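Glutathione S-transferase (PDB 4ISD) binds glutathione and probably catalyses its conjugation to electrophilic substrates or related glutathione-dependent chemistry. Local coordinates at residues 80-85 with 90-95; 28-33 with 199-204. All coordinates share one frame; numbering follows the deposited sequence.

Interaction 1. Residues 80-85 with 90-95; sequences YLDEVY and YAAVLP
Tyr85 lies with its CB and one ring edge over a face of the Tyr90 ring. The pair is T-shaped: the ring centroids are 5.0 Å apart, the planes are inclined by 73°, and the edge of Tyr85 is directed at the face of Tyr90. Tyr85 CD1 reaches Tyr90 CZ at 3.5 Å, while Tyr85 CB makes a CH-pi contact 3.7 Å from the centroid of the Tyr90 ring, close to the ring normal. Tyr90 CG stands opposite its own carbonyl carbon (chi1 -69°), which lays the ring against Tyr85 CB and CD1. Tyr90 CB itself lies 3.4 Å from Tyr85 O. The hydroxyl of Tyr85 is hydrogen-bonded to His66 NE2 of strand 63-66. These residues belong to the linker of the glutathione S-transferase fold, where the last helix of the thioredoxin-like domain, 74-84, gives way to a loop leading into the all-helical domain at helix 98-113. One helical turn back, Asp82 projects toward the returning loop. Its OD1 accepts the backbone N-H of Val93 at 3.0 Å in a nearly straight bond (174°), on the syn side of the carboxylate and somewhat out of its plane. The same oxygen is salt-bridged to Lys31 NZ of helix 19-31, a nearby positive charge that probably favours the ionised acid. Val93 CG2 passes alongside Asp82 OD1, and the other oxygen, Asp82 OD2, rests 3.4 Å from Leu94 CB. Glu83, on the same helix, forms salt bridges with Arg101 and Arg105 of the second subunit.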
ATOM      1  N   TYR A  80      -8.064  -4.256   7.556  1.00 38.34           N
ATOM      2  CA  TYR A  80      -9.324  -4.978   7.603  1.00 38.32           C
ATOM      3  C   TYR A  80      -9.540  -5.655   8.952  1.00 40.42           C
ATOM      4  O   TYR A  80     -10.651  -5.619   9.500  1.00 42.38           O
ATOM      5  CB  TYR A  80      -9.367  -6.007   6.472  1.00 34.08           C
ATOM      6  CG  TYR A  80     -10.501  -6.992   6.578  1.00 37.59           C
ATOM      7  CD1 TYR A  80     -11.796  -6.629   6.222  1.00 37.19           C
ATOM      8  CD2 TYR A  80     -10.277  -8.294   7.033  1.00 39.92           C
ATOM      9  CE1 TYR A  80     -12.842  -7.535   6.318  1.00 40.20           C
ATOM     10  CE2 TYR A  80     -11.311  -9.203   7.122  1.00 42.40           C
ATOM     11  CZ  TYR A  80     -12.589  -8.817   6.771  1.00 46.21           C
ATOM     12  OH  TYR A  80     -13.620  -9.717   6.873  1.00 57.92           O
ATOM     13  N   LEU A  81      -8.491  -6.284   9.483  1.00 40.27           N
ATOM     14  CA  LEU A  81      -8.597  -6.895  10.808  1.00 42.40           C
ATOM     15  C   LEU A  81      -8.831  -5.818  11.871  1.00 42.20           C
ATOM     16  O   LEU A  81      -9.558  -6.034  12.830  1.00 41.58           O
ATOM     17  CB  LEU A  81      -7.379  -7.757  11.134  1.00 35.57           C
ATOM     18  CG  LEU A  81      -7.215  -9.040  10.310  1.00 33.79           C
ATOM     19  CD1 LEU A  81      -5.865  -9.700  10.607  1.00 34.25           C
ATOM     20  CD2 LEU A  81      -8.353 -10.010  10.579  1.00 34.30           C
ATOM     21  N   ASP A  82      -8.250  -4.642  11.658  1.00 45.24           N
ATOM     22  CA  ASP A  82      -8.465  -3.508  12.548  1.00 48.57           C
ATOM     23  C   ASP A  82      -9.897  -2.979  12.521  1.00 52.19           C
ATOM     24  O   ASP A  82     -10.336  -2.338  13.473  1.00 59.21           O
ATOM     25  CB  ASP A  82      -7.493  -2.378  12.214  1.00 51.25           C
ATOM     26  CG  ASP A  82      -6.760  -1.864  13.437  1.00 61.51           C
ATOM     27  OD1 ASP A  82      -6.353  -2.695  14.280  1.00 60.91           O
ATOM     28  OD2 ASP A  82      -6.595  -0.630  13.555  1.00 68.62           O
ATOM     29  N   GLU A  83     -10.625  -3.234  11.437  1.00 53.99           N
ATOM     30  CA  GLU A  83     -12.000  -2.757  11.322  1.00 53.41           C
ATOM     31  C   GLU A  83     -12.987  -3.778  11.866  1.00 53.60           C
ATOM     32  O   GLU A  83     -14.000  -3.422  12.483  1.00 50.20           O
ATOM     33  CB  GLU A  83     -12.333  -2.395   9.868  1.00 55.78           C
ATOM     34  CG  GLU A  83     -12.209  -0.908   9.582  1.00 58.97           C
ATOM     35  CD  GLU A  83     -12.156  -0.583   8.113  1.00 65.34           C
ATOM     36  OE1 GLU A  83     -12.741  -1.339   7.314  1.00 70.44           O
ATOM     37  OE2 GLU A  83     -11.508   0.427   7.757  1.00 66.24           O
ATOM     38  N   VAL A  84     -12.677  -5.049  11.637  1.00 56.91           N
ATOM     39  CA  VAL A  84     -13.516  -6.158  12.089  1.00 56.73           C
ATOM     40  C   VAL A  84     -13.310  -6.421  13.580  1.00 51.73           C
ATOM     41  O   VAL A  84     -14.246  -6.761  14.301  1.00 48.66           O
ATOM     42  CB  VAL A  84     -13.203  -7.441  11.284  1.00 56.03           C
ATOM     43  CG1 VAL A  84     -14.080  -8.593  11.734  1.00 52.75           C
ATOM     44  CG2 VAL A  84     -13.353  -7.182   9.781  1.00 40.81           C
ATOM     45  N   TYR A  85     -12.081  -6.259  14.049  1.00 53.53           N
ATOM     46  CA  TYR A  85     -11.782  -6.446  15.472  1.00 52.50           C
ATOM     47  C   TYR A  85     -11.123  -5.200  15.995  1.00 51.01           C
ATOM     48  O   TYR A  85      -9.915  -5.162  16.134  1.00 53.49           O
ATOM     49  CB  TYR A  85     -10.860  -7.651  15.687  1.00 46.98           C
ATOM     50  CG  TYR A  85     -11.430  -8.896  15.070  1.00 57.16           C
ATOM     51  CD1 TYR A  85     -12.495  -9.569  15.667  1.00 63.50           C
ATOM     52  CD2 TYR A  85     -10.942  -9.375  13.858  1.00 56.19           C
ATOM     53  CE1 TYR A  85     -13.033 -10.701  15.079  1.00 67.64           C
ATOM     54  CE2 TYR A  85     -11.472 -10.499  13.266  1.00 56.19           C
ATOM     55  CZ  TYR A  85     -12.513 -11.156  13.870  1.00 63.76           C
ATOM     56  OH  TYR A  85     -13.025 -12.283  13.271  1.00 68.76           O
ATOM     57  N   TYR A  90     -10.530  -5.047  21.204  1.00 46.32           N
ATOM     58  CA  TYR A  90      -9.351  -5.753  20.708  1.00 43.67           C
ATOM     59  C   TYR A  90      -8.175  -4.780  20.617  1.00 47.15           C
ATOM     60  O   TYR A  90      -8.378  -3.589  20.414  1.00 55.06           O
ATOM     61  CB  TYR A  90      -9.620  -6.316  19.302  1.00 42.47           C
ATOM     62  CG  TYR A  90     -10.619  -7.449  19.242  1.00 49.23           C
ATOM     63  CD1 TYR A  90     -11.967  -7.211  18.949  1.00 51.29           C
ATOM     64  CD2 TYR A  90     -10.224  -8.762  19.475  1.00 51.35           C
ATOM     65  CE1 TYR A  90     -12.887  -8.260  18.892  1.00 52.62           C
ATOM     66  CE2 TYR A  90     -11.137  -9.811  19.425  1.00 53.12           C
ATOM     67  CZ  TYR A  90     -12.464  -9.557  19.130  1.00 56.21           C
ATOM     68  OH  TYR A  90     -13.361 -10.607  19.084  1.00 53.62           O
ATOM     69  N   ALA A  91      -6.946  -5.274  20.740  1.00 41.59           N
ATOM     70  CA  ALA A  91      -5.775  -4.412  20.551  1.00 40.75           C
ATOM     71  C   ALA A  91      -5.736  -3.873  19.116  1.00 44.33           C
ATOM     72  O   ALA A  91      -5.914  -4.636  18.156  1.00 44.51           O
ATOM     73  CB  ALA A  91      -4.509  -5.166  20.848  1.00 36.50           C
ATOM     74  N   ALA A  92      -5.499  -2.568  18.980  1.00 42.60           N
ATOM     75  CA  ALA A  92      -5.343  -1.948  17.665  1.00 47.55           C
ATOM     76  C   ALA A  92      -3.925  -2.058  17.132  1.00 49.87           C
ATOM     77  O   ALA A  92      -2.950  -1.855  17.863  1.00 59.24           O
ATOM     78  CB  ALA A  92      -5.765  -0.490  17.705  1.00 53.93           C
ATOM     79  N   VAL A  93      -3.810  -2.355  15.843  1.00 43.73           N
ATOM     80  CA  VAL A  93      -2.507  -2.424  15.202  1.00 37.27           C
ATOM     81  C   VAL A  93      -2.200  -1.140  14.441  1.00 36.06           C
ATOM     82  O   VAL A  93      -1.087  -0.969  13.915  1.00 29.05           O
ATOM     83  CB  VAL A  93      -2.426  -3.619  14.261  1.00 36.87           C
ATOM     84  CG1 VAL A  93      -2.650  -4.913  15.056  1.00 32.45           C
ATOM     85  CG2 VAL A  93      -3.434  -3.464  13.107  1.00 28.14           C
ATOM     86  N   LEU A  94      -3.189  -0.244  14.381  1.00 38.66           N
ATOM     87  CA  LEU A  94      -3.010   1.082  13.786  1.00 40.73           C
ATOM     88  C   LEU A  94      -3.252   2.188  14.812  1.00 40.92           C
ATOM     89  O   LEU A  94      -4.147   2.073  15.651  1.00 43.35           O
ATOM     90  CB  LEU A  94      -3.960   1.274  12.602  1.00 48.35           C
ATOM     91  CG  LEU A  94      -3.647   0.673  11.227  1.00 43.15           C
ATOM     92  CD1 LEU A  94      -4.620   1.243  10.179  1.00 37.47           C
ATOM     93  CD2 LEU A  94      -2.172   0.898  10.813  1.00 29.52           C
ATOM     94  N   PRO A  95      -2.457   3.268  14.744  1.00 40.82           N
ATOM     95  CA  PRO A  95      -2.607   4.418  15.649  1.00 38.16           C
ATOM     96  C   PRO A  95      -4.011   5.030  15.634  1.00 44.53           C
ATOM     97  O   PRO A  95      -4.666   5.074  14.592  1.00 55.28           O
ATOM     98  CB  PRO A  95      -1.579   5.430  15.115  1.00 34.65           C
ATOM     99  CG  PRO A  95      -0.546   4.594  14.441  1.00 36.94           C
ATOM    100  CD  PRO A  95      -1.293   3.411  13.849  1.00 39.18           C
TER

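Interaction 2. Residues 28-33 with 199-204; sequences LKEKGL and WARPSV
The last turn of helix 19-31 passes the first turn of helix 202-212, with the backbones closest at Lys29 and Ser203, whose CA atoms are 5.5 Å apart. Helix 19-31 ends in a Schellman motif at Gly32, which has positive phi; Arg201 occupies the N-cap position of the other helix. At the near-point Lys29 CB packs on Ser203 CB at 3.8 Å, after which the lysine chain bends off from the neighbouring helix. Glu30 starts off to one side, but its bend at chi2 (-69°) brings the carboxylate across to the start of helix 202-212. There Arg201 presents its NE and NH2 edge to the carboxylate: NH2 donates to Glu30 OE1 at 3.0 Å and NE to Glu30 OE2 at 3.2 Å. Both oxygens lie near the guanidinium plane, yet the two flat groups are turned 43° apart, and NE meets Glu30 OE2 from above the carboxylate plane. Ser203 OG is modelled implausibly close to Glu30 OE2, so a hydrogen bond from the hydroxyl is likely but its length is doubtful. Beyond the pair, Arg201 NH1 bonds to Tyr160 OH, and the guanidinium makes a cation-pi contact with Trp166. The salt bridge spans the interface between the two domains of the glutathione S-transferase fold, joining the first helix of the thioredoxin-like domain to the closing helix of the all-helical domain.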
ATOM      1  N   LEU A  28      -2.635 -10.621  13.641  1.00 42.36           N
ATOM      2  CA  LEU A  28      -3.534 -11.606  14.237  1.00 48.49           C
ATOM      3  C   LEU A  28      -3.123 -11.888  15.670  1.00 56.45           C
ATOM      4  O   LEU A  28      -3.954 -11.890  16.584  1.00 61.51           O
ATOM      5  CB  LEU A  28      -3.519 -12.908  13.427  1.00 47.95           C
ATOM      6  CG  LEU A  28      -4.158 -12.861  12.033  1.00 47.00           C
ATOM      7  CD1 LEU A  28      -3.583 -13.937  11.120  1.00 47.74           C
ATOM      8  CD2 LEU A  28      -5.678 -13.012  12.138  1.00 47.43           C
ATOM      9  N   LYS A  29      -1.828 -12.103  15.867  1.00 51.79           N
ATOM     10  CA  LYS A  29      -1.338 -12.454  17.181  1.00 48.05           C
ATOM     11  C   LYS A  29      -1.498 -11.322  18.185  1.00 49.03           C
ATOM     12  O   LYS A  29      -1.894 -11.563  19.315  1.00 51.74           O
ATOM     13  CB  LYS A  29       0.097 -12.952  17.101  1.00 50.88           C
ATOM     14  CG  LYS A  29       0.182 -14.451  16.904  1.00 56.40           C
ATOM     15  CD  LYS A  29      -0.128 -15.161  18.209  1.00 66.87           C
ATOM     16  CE  LYS A  29      -0.033 -16.671  18.063  1.00 73.23           C
ATOM     17  NZ  LYS A  29      -0.957 -17.179  17.016  1.00 74.12           N
ATOM     18  N   GLU A  30      -1.227 -10.088  17.775  1.00 53.10           N
ATOM     19  CA  GLU A  30      -1.395  -8.945  18.678  1.00 53.91           C
ATOM     20  C   GLU A  30      -2.818  -8.852  19.224  1.00 55.87           C
ATOM     21  O   GLU A  30      -3.018  -8.495  20.389  1.00 53.98           O
ATOM     22  CB  GLU A  30      -1.065  -7.638  17.960  1.00 52.39           C
ATOM     23  CG  GLU A  30       0.382  -7.501  17.578  1.00 53.44           C
ATOM     24  CD  GLU A  30       1.293  -7.318  18.768  1.00 49.54           C
ATOM     25  OE1 GLU A  30       0.818  -6.823  19.821  1.00 43.78           O
ATOM     26  OE2 GLU A  30       2.487  -7.661  18.642  1.00 47.19           O
ATOM     27  N   LYS A  31      -3.793  -9.170  18.367  1.00 52.71           N
ATOM     28  CA  LYS A  31      -5.205  -9.029  18.695  1.00 47.58           C
ATOM     29  C   LYS A  31      -5.746 -10.220  19.467  1.00 53.22           C
ATOM     30  O   LYS A  31      -6.884 -10.169  19.965  1.00 54.12           O
ATOM     31  CB  LYS A  31      -6.032  -8.859  17.426  1.00 45.00           C
ATOM     32  CG  LYS A  31      -5.639  -7.682  16.555  1.00 36.44           C
ATOM     33  CD  LYS A  31      -6.731  -7.422  15.541  1.00 34.02           C
ATOM     34  CE  LYS A  31      -7.196  -5.981  15.560  1.00 33.84           C
ATOM     35  NZ  LYS A  31      -6.427  -5.119  14.623  1.00 51.57           N
ATOM     36  N   GLY A  32      -4.943 -11.289  19.550  1.00 50.73           N
ATOM     37  CA  GLY A  32      -5.302 -12.494  20.293  1.00 44.29           C
ATOM     38  C   GLY A  32      -6.305 -13.397  19.584  1.00 52.42           C
ATOM     39  O   GLY A  32      -7.074 -14.108  20.225  1.00 59.33           O
ATOM     40  N   LEU A  33      -6.296 -13.377  18.256  1.00 51.33           N
ATOM     41  CA  LEU A  33      -7.255 -14.139  17.445  1.00 59.43           C
ATOM     42  C   LEU A  33      -6.797 -15.582  17.145  1.00 60.20           C
ATOM     43  O   LEU A  33      -5.596 -15.848  17.001  1.00 58.04           O
ATOM     44  CB  LEU A  33      -7.548 -13.396  16.124  1.00 53.85           C
ATOM     45  CG  LEU A  33      -8.339 -12.081  16.182  1.00 52.80           C
ATOM     46  CD1 LEU A  33      -8.170 -11.253  14.902  1.00 50.01           C
ATOM     47  CD2 LEU A  33      -9.821 -12.336  16.450  1.00 44.84           C
ATOM     48  N   TRP A 199      11.950  -6.975  17.278  1.00 39.25           N
ATOM     49  CA  TRP A 199      12.070  -8.438  17.123  1.00 40.95           C
ATOM     50  C   TRP A 199      11.755  -9.233  18.400  1.00 41.39           C
ATOM     51  O   TRP A 199      11.555 -10.448  18.340  1.00 51.27           O
ATOM     52  CB  TRP A 199      13.469  -8.826  16.627  1.00 36.02           C
ATOM     53  CG  TRP A 199      13.582  -8.818  15.149  1.00 50.75           C
ATOM     54  CD1 TRP A 199      14.002  -7.786  14.357  1.00 52.73           C
ATOM     55  CD2 TRP A 199      13.243  -9.897  14.262  1.00 57.15           C
ATOM     56  NE1 TRP A 199      13.953  -8.162  13.029  1.00 54.80           N
ATOM     57  CE2 TRP A 199      13.493  -9.452  12.949  1.00 54.88           C
ATOM     58  CE3 TRP A 199      12.760 -11.195  14.456  1.00 57.91           C
ATOM     59  CZ2 TRP A 199      13.280 -10.263  11.840  1.00 54.89           C
ATOM     60  CZ3 TRP A 199      12.547 -11.990  13.363  1.00 55.44           C
ATOM     61  CH2 TRP A 199      12.801 -11.522  12.065  1.00 58.12           C
ATOM     62  N   ALA A 200      11.713  -8.549  19.544  1.00 29.03           N
ATOM     63  CA  ALA A 200      11.513  -9.199  20.843  1.00 34.85           C
ATOM     64  C   ALA A 200      10.052  -9.291  21.296  1.00 36.52           C
ATOM     65  O   ALA A 200       9.761  -9.867  22.344  1.00 39.59           O
ATOM     66  CB  ALA A 200      12.373  -8.503  21.939  1.00 26.33           C
ATOM     67  N   ARG A 201       9.134  -8.715  20.528  1.00 39.65           N
ATOM     68  CA  ARG A 201       7.712  -8.810  20.861  1.00 37.40           C
ATOM     69  C   ARG A 201       7.276 -10.273  20.846  1.00 35.05           C
ATOM     70  O   ARG A 201       7.706 -11.038  19.987  1.00 38.67           O
ATOM     71  CB  ARG A 201       6.870  -7.960  19.897  1.00 35.13           C
ATOM     72  CG  ARG A 201       7.172  -6.459  20.007  1.00 29.78           C
ATOM     73  CD  ARG A 201       6.192  -5.596  19.261  1.00 31.13           C
ATOM     74  NE  ARG A 201       4.827  -5.774  19.742  1.00 37.77           N
ATOM     75  CZ  ARG A 201       4.259  -5.024  20.682  1.00 42.20           C
ATOM     76  NH1 ARG A 201       4.933  -4.037  21.257  1.00 41.98           N
ATOM     77  NH2 ARG A 201       3.010  -5.264  21.050  1.00 48.45           N
ATOM     78  N   PRO A 202       6.475 -10.688  21.837  1.00 34.98           N
ATOM     79  CA  PRO A 202       5.999 -12.075  21.816  1.00 40.48           C
ATOM     80  C   PRO A 202       5.321 -12.452  20.491  1.00 45.99           C
ATOM     81  O   PRO A 202       5.445 -13.610  20.091  1.00 49.54           O
ATOM     82  CB  PRO A 202       5.003 -12.117  22.974  1.00 36.68           C
ATOM     83  CG  PRO A 202       5.496 -11.090  23.917  1.00 36.47           C
ATOM     84  CD  PRO A 202       6.176 -10.019  23.119  1.00 32.96           C
ATOM     85  N   SER A 203       4.653 -11.514  19.815  1.00 50.80           N
ATOM     86  CA  SER A 203       3.982 -11.839  18.534  1.00 51.01           C
ATOM     87  C   SER A 203       4.965 -12.228  17.426  1.00 44.07           C
ATOM     88  O   SER A 203       4.775 -13.256  16.759  1.00 41.91           O
ATOM     89  CB  SER A 203       3.044 -10.719  18.047  1.00 43.02           C
ATOM     90  OG  SER A 203       3.771  -9.540  17.750  1.00 37.83           O
ATOM     91  N   VAL A 204       6.000 -11.410  17.228  1.00 32.62           N
ATOM     92  CA  VAL A 204       7.068 -11.770  16.295  1.00 36.36           C
ATOM     93  C   VAL A 204       7.743 -13.085  16.708  1.00 42.41           C
ATOM     94  O   VAL A 204       7.969 -13.959  15.868  1.00 43.95           O
ATOM     95  CB  VAL A 204       8.151 -10.675  16.178  1.00 37.42           C
ATOM     96  CG1 VAL A 204       9.358 -11.218  15.414  1.00 42.12           C
ATOM     97  CG2 VAL A 204       7.599  -9.404  15.509  1.00 24.50           C
TER

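Overall arrangement
From the N terminus the chain enters helix 19-31, whose end supplies the first half of interaction 2, then runs through the remaining strands of the sheet to helix 74-84. There interaction 1 closes a short loop, the four residues between 80-85 and 90-95, before the chain crosses the helical domain and returns to 199-204, closing interaction 2 over 165 intervening residues. The small loop is thus nested inside the large one. The two contacts, centred 13 Å apart, also touch: they meet where Lys31 and Leu33 of interaction 2 pack against Ala91 and Tyr85 of interaction 1. Residues 28-33 therefore lie between the interdomain linker and the C-terminal helix.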